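Twitching motility pilus retraction protein (Geobacter sulfurreducens PCA, PDB 5ZFQ) acts as a six-subunit retraction ATPase motor of the type IV pilus, probably coupling ATP hydrolysis to pilus withdrawal and twitching motility. Local coordinates at residues F284-V289 / M310-A315; G150-T155 / G247-A252. One frame throughout, in Å; residues are numbered along the deposited sequence.

In the fold
From the N terminus the chain first builds a six-stranded antiparallel sheet, then moves on to the mixed sheet that both contacts share. Strand 150-155 enters this second sheet. The chain then runs through helix 162-176, strands 180-185 and 198-203, helix 211-216, strand 225-230 and helix 234-245, until segment 247-252 returns alongside strand 150-155 and contact 2 closes a 91-residue loop. Contact 1 follows in series, closing a much shorter excursion of 20 residues as the antiparallel hairpin 286-296/303-310 ends beside its own start. The two neither nest nor cross. Strand 286-296 flanks 150-155, so the two contacts together tie the parallel centre of the sheet to 303-310, its outermost strand within this chain.

Contact 1: F284-V289 / M310-A315; sequences FVLEGV and MVPNPA
V289 and M310 form an antiparallel hydrogen-bonded pair, with V289 N reaching M310 O at 3.0 Å and M310 N returning to V289 O at 2.9 Å; the backbones stay close at G288 and V311 and have parted to 6.1 Å between the CA atoms of E287 and P312. M310 O also receives the CA-H of G288, its CA 3.4 Å away, so one carbonyl meets two neighbouring residues of the facing chain.

The methionine side chain carries most of the apolar contact. Its CG leaves anti to the backbone N (chi1 -167°), and bends at chi2 and chi3 then fold the thioether back toward the other strand. The terminal methyl CE consequently lies 3.7 Å from CG2 of V289, the branch beside that residue's backbone N, and 3.9 Å from CD2 of L286; the leucine and methionine side chains cross at about a right angle. I263 and A259 of helix 259-268 pack on this methionine too, together with I328 and M332 of helix 328-333.

The pairing belongs to the base of the antiparallel hairpin 286-296/303-310, at what is one border of the mixed sheet within this chain, where helix 275-285 passes directly into the first strand and the second leads out toward helix 314-321. P312 lies in that exit and turns its ring to the backbone opposite: CD is 3.4 Å from E287 O, while CG is 3.5 Å from L286 O. That leucine carbonyl also accepts a hydrogen bond from R317 NH1. At the start of helix 314-321, N313 occupies the N-cap position, and its OD1 accepts a hydrogen bond from the backbone N of I316.

Contact 2: G150-T155 / G247-A252; sequences GLILVT and GHLCLA
I152 and L251 stand side by side and point the same way from one face of a pair of neighbouring parallel strands in the RecA-like ATPase core, where strand 150-155 runs straight into a sequence that fits a Walker A P-loop. CB of I152 touches CD2 of L251 at 3.7 Å. The longer branch of the isoleucine starts beside its own backbone N (chi1 -57°), which carries it back along the strand toward L249; there the two side chains cross obliquely and their CD1 methyls meet at 3.8 Å. Helix 162-176 covers this face, I173 resting on L249 and I170 on L251.

Alternate residues L151, L153, C250 and A252 point to the opposite face. L151 and C250 both send the first atom beyond CB anti to the backbone N, and CD1 of the leucine comes to lie 3.7 Å from SG of the cysteine. Farther along, CD2 of L153 rests on CB of A252, also at 3.7 Å. A240 and A244 of helix 234-245 pack against C250 and L151 respectively.

Between the two layers of side chains five backbone hydrogen bonds join the two segments, whose strands 150-155 and 249-252 run parallel within 18°. The first is the most bent, with G150 N giving its hydrogen to H248 O at 3.0 Å and an N-H...O angle of 136°.

Contact 1: F284-V289 / M310-A315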
loop_
_atom_site.group_PDB
_atom_site.type_symbol
_atom_site.label_atom_id
_atom_site.label_comp_id
_atom_site.label_asym_id
_atom_site.label_seq_id
_atom_site.Cartn_x
_atom_site.Cartn_y
_atom_site.Cartn_z
ATOM N N PHE A 284 14.775 31.301 8.484
ATOM C CA PHE A 284 14.108 32.252 9.361
ATOM C C PHE A 284 14.149 31.832 10.846
ATOM O O PHE A 284 14.465 32.654 11.716
ATOM C CB PHE A 284 12.655 32.451 8.883
ATOM C CG PHE A 284 11.806 33.268 9.817
ATOM C CD1 PHE A 284 12.327 34.389 10.476
ATOM C CD2 PHE A 284 10.475 32.934 10.026
ATOM C CE1 PHE A 284 11.541 35.151 11.344
ATOM C CE2 PHE A 284 9.681 33.694 10.889
ATOM C CZ PHE A 284 10.227 34.806 11.548
ATOM N N VAL A 285 13.848 30.561 11.126
ATOM C CA VAL A 285 13.558 30.146 12.500
ATOM C C VAL A 285 14.723 29.435 13.215
ATOM O O VAL A 285 14.755 29.402 14.457
ATOM C CB VAL A 285 12.299 29.213 12.567
ATOM C CG1 VAL A 285 11.101 29.842 11.881
ATOM C CG2 VAL A 285 12.603 27.846 11.995
ATOM N N LEU A 286 15.668 28.880 12.453
ATOM C CA LEU A 286 16.815 28.162 13.029
ATOM C C LEU A 286 17.656 29.101 13.869
ATOM O O LEU A 286 18.077 30.156 13.384
ATOM C CB LEU A 286 17.678 27.544 11.929
ATOM C CG LEU A 286 18.591 26.354 12.228
ATOM C CD1 LEU A 286 17.834 25.220 12.926
ATOM C CD2 LEU A 286 19.217 25.851 10.938
ATOM N N GLU A 287 17.876 28.744 15.132
ATOM C CA GLU A 287 18.644 29.608 16.031
ATOM C C GLU A 287 19.910 28.906 16.476
ATOM O O GLU A 287 20.788 29.512 17.091
ATOM C CB GLU A 287 17.812 30.041 17.246
ATOM C CG GLU A 287 16.724 31.079 16.932
ATOM C CD GLU A 287 17.282 32.371 16.306
ATOM O OE1 GLU A 287 18.460 32.730 16.580
ATOM O OE2 GLU A 287 16.540 33.015 15.519
ATOM N N GLY A 288 20.019 27.628 16.143
ATOM C CA GLY A 288 21.195 26.872 16.518
ATOM C C GLY A 288 21.101 25.378 16.289
ATOM O O GLY A 288 20.030 24.765 16.375
ATOM N N VAL A 289 22.248 24.788 15.994
ATOM C CA VAL A 289 22.345 23.354 15.769
ATOM C C VAL A 289 23.535 22.833 16.538
ATOM O O VAL A 289 24.649 23.329 16.394
ATOM C CB VAL A 289 22.518 22.990 14.260
ATOM C CG1 VAL A 289 22.651 21.467 14.090
ATOM C CG2 VAL A 289 21.378 23.580 13.410
ATOM N N MET A 310 26.620 25.193 15.454
ATOM C CA MET A 310 26.383 26.156 14.412
ATOM C C MET A 310 25.396 27.208 14.877
ATOM O O MET A 310 24.288 26.891 15.192
ATOM C CB MET A 310 25.790 25.466 13.212
ATOM C CG MET A 310 25.777 26.282 11.951
ATOM S SD MET A 310 24.404 27.357 11.643
ATOM C CE MET A 310 23.004 26.318 11.623
ATOM N N VAL A 311 25.803 28.465 14.890
ATOM C CA VAL A 311 24.933 29.554 15.265
ATOM C C VAL A 311 24.711 30.368 14.028
ATOM O O VAL A 311 25.626 30.912 13.483
ATOM C CB VAL A 311 25.557 30.452 16.318
ATOM C CG1 VAL A 311 24.542 31.454 16.802
ATOM C CG2 VAL A 311 26.020 29.635 17.494
ATOM N N PRO A 312 23.403 30.435 13.584
ATOM C CA PRO A 312 23.202 31.196 12.349
ATOM C C PRO A 312 23.453 32.672 12.407
ATOM O O PRO A 312 23.319 33.270 13.431
ATOM C CB PRO A 312 21.740 30.959 12.043
ATOM C CG PRO A 312 21.485 29.636 12.582
ATOM C CD PRO A 312 22.066 29.784 13.904
ATOM N N ASN A 313 23.839 33.232 11.277
ATOM C CA ASN A 313 24.104 34.644 11.146
ATOM C C ASN A 313 23.573 35.102 9.824
ATOM O O ASN A 313 23.200 34.296 9.025
ATOM C CB ASN A 313 25.565 34.991 11.337
ATOM C CG ASN A 313 26.473 34.293 10.374
ATOM O OD1 ASN A 313 26.096 33.931 9.290
ATOM N ND2 ASN A 313 27.687 34.125 10.776
ATOM N N PRO A 314 23.483 36.393 9.586
ATOM C CA PRO A 314 22.932 36.782 8.283
ATOM C C PRO A 314 23.489 35.946 7.133
ATOM O O PRO A 314 22.713 35.454 6.300
ATOM C CB PRO A 314 23.369 38.237 8.152
ATOM C CG PRO A 314 23.378 38.729 9.541
ATOM C CD PRO A 314 23.862 37.579 10.379
ATOM N N ALA A 315 24.807 35.749 7.134
ATOM C CA ALA A 315 25.499 35.056 6.051
ATOM C C ALA A 315 25.030 33.615 5.854
ATOM O O ALA A 315 24.951 33.134 4.715
ATOM C CB ALA A 315 27.018 35.085 6.294
#

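Contact 2: G150-T155 / G247-A252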
loop_
_atom_site.group_PDB
_atom_site.type_symbol
_atom_site.label_atom_id
_atom_site.label_comp_id
_atom_site.label_asym_id
_atom_site.label_seq_id
_atom_site.Cartn_x
_atom_site.Cartn_y
_atom_site.Cartn_z
ATOM N N GLY A 150 12.259 30.488 18.073
ATOM C CA GLY A 150 12.964 29.788 17.025
ATOM C C GLY A 150 13.146 28.304 17.252
ATOM O O GLY A 150 12.620 27.721 18.199
ATOM N N LEU A 151 13.916 27.697 16.361
ATOM C CA LEU A 151 14.164 26.271 16.399
ATOM C C LEU A 151 15.601 25.991 16.802
ATOM O O LEU A 151 16.529 26.567 16.222
ATOM C CB LEU A 151 13.870 25.663 15.034
ATOM C CG LEU A 151 14.143 24.175 14.880
ATOM C CD1 LEU A 151 13.175 23.299 15.730
ATOM C CD2 LEU A 151 14.060 23.852 13.397
ATOM N N ILE A 152 15.776 25.117 17.789
ATOM C CA ILE A 152 17.102 24.708 18.242
ATOM C C ILE A 152 17.252 23.194 18.111
ATOM O O ILE A 152 16.399 22.444 18.592
ATOM C CB ILE A 152 17.348 25.118 19.706
ATOM C CG1 ILE A 152 17.171 26.633 19.870
ATOM C CG2 ILE A 152 18.720 24.671 20.165
ATOM C CD1 ILE A 152 17.675 27.175 21.179
ATOM N N LEU A 153 18.324 22.738 17.463
ATOM C CA LEU A 153 18.499 21.302 17.230
ATOM C C LEU A 153 19.679 20.721 17.982
ATOM O O LEU A 153 20.779 21.260 17.946
ATOM C CB LEU A 153 18.660 21.020 15.740
ATOM C CG LEU A 153 17.438 21.451 14.922
ATOM C CD1 LEU A 153 17.665 21.346 13.431
ATOM C CD2 LEU A 153 16.232 20.625 15.374
ATOM N N VAL A 154 19.434 19.626 18.692
ATOM C CA VAL A 154 20.511 18.834 19.271
ATOM C C VAL A 154 20.543 17.499 18.549
ATOM O O VAL A 154 19.618 16.699 18.697
ATOM C CB VAL A 154 20.321 18.598 20.767
ATOM C CG1 VAL A 154 21.588 18.002 21.361
ATOM C CG2 VAL A 154 19.963 19.888 21.466
ATOM N N THR A 155 21.580 17.259 17.749
ATOM C CA THR A 155 21.606 16.061 16.925
ATOM C C THR A 155 22.656 15.088 17.394
ATOM O O THR A 155 23.568 15.447 18.128
ATOM C CB THR A 155 21.875 16.383 15.445
ATOM O OG1 THR A 155 23.274 16.662 15.236
ATOM C CG2 THR A 155 21.015 17.566 14.994
ATOM N N GLY A 247 6.561 32.072 17.265
ATOM C CA GLY A 247 6.955 32.665 18.526
ATOM C C GLY A 247 7.203 31.693 19.659
ATOM O O GLY A 247 7.399 32.106 20.802
ATOM N N HIS A 248 7.208 30.402 19.359
ATOM C CA HIS A 248 7.584 29.428 20.365
ATOM C C HIS A 248 9.065 29.164 20.288
ATOM O O HIS A 248 9.729 29.529 19.305
ATOM C CB HIS A 248 6.807 28.139 20.182
ATOM C CG HIS A 248 5.327 28.346 20.151
ATOM N ND1 HIS A 248 4.655 28.728 19.010
ATOM C CD2 HIS A 248 4.395 28.268 21.128
ATOM C CE1 HIS A 248 3.368 28.858 19.281
ATOM N NE2 HIS A 248 3.184 28.587 20.559
ATOM N N LEU A 249 9.597 28.573 21.347
ATOM C CA LEU A 249 10.921 28.009 21.268
ATOM C C LEU A 249 10.769 26.492 21.122
ATOM O O LEU A 249 10.190 25.815 22.001
ATOM C CB LEU A 249 11.759 28.379 22.490
ATOM C CG LEU A 249 13.191 27.812 22.487
ATOM C CD1 LEU A 249 14.074 28.454 21.415
ATOM C CD2 LEU A 249 13.856 27.939 23.857
ATOM N N CYS A 250 11.260 25.958 20.009
ATOM C CA CYS A 250 11.170 24.530 19.771
ATOM C C CYS A 250 12.530 23.846 19.929
ATOM O O CYS A 250 13.487 24.158 19.208
ATOM C CB CYS A 250 10.598 24.258 18.378
ATOM S SG CYS A 250 10.347 22.490 18.050
ATOM N N LEU A 251 12.614 22.927 20.888
ATOM C CA LEU A 251 13.798 22.083 21.045
ATOM C C LEU A 251 13.529 20.771 20.351
ATOM O O LEU A 251 12.461 20.183 20.538
ATOM C CB LEU A 251 14.132 21.838 22.524
ATOM C CG LEU A 251 14.372 23.121 23.311
ATOM C CD1 LEU A 251 14.512 22.859 24.797
ATOM C CD2 LEU A 251 15.584 23.902 22.748
ATOM N N ALA A 252 14.480 20.306 19.551
ATOM C CA ALA A 252 14.269 19.070 18.821
ATOM C C ALA A 252 15.577 18.355 18.488
ATOM O O ALA A 252 16.658 18.930 18.596
ATOM C CB ALA A 252 13.466 19.339 17.534
#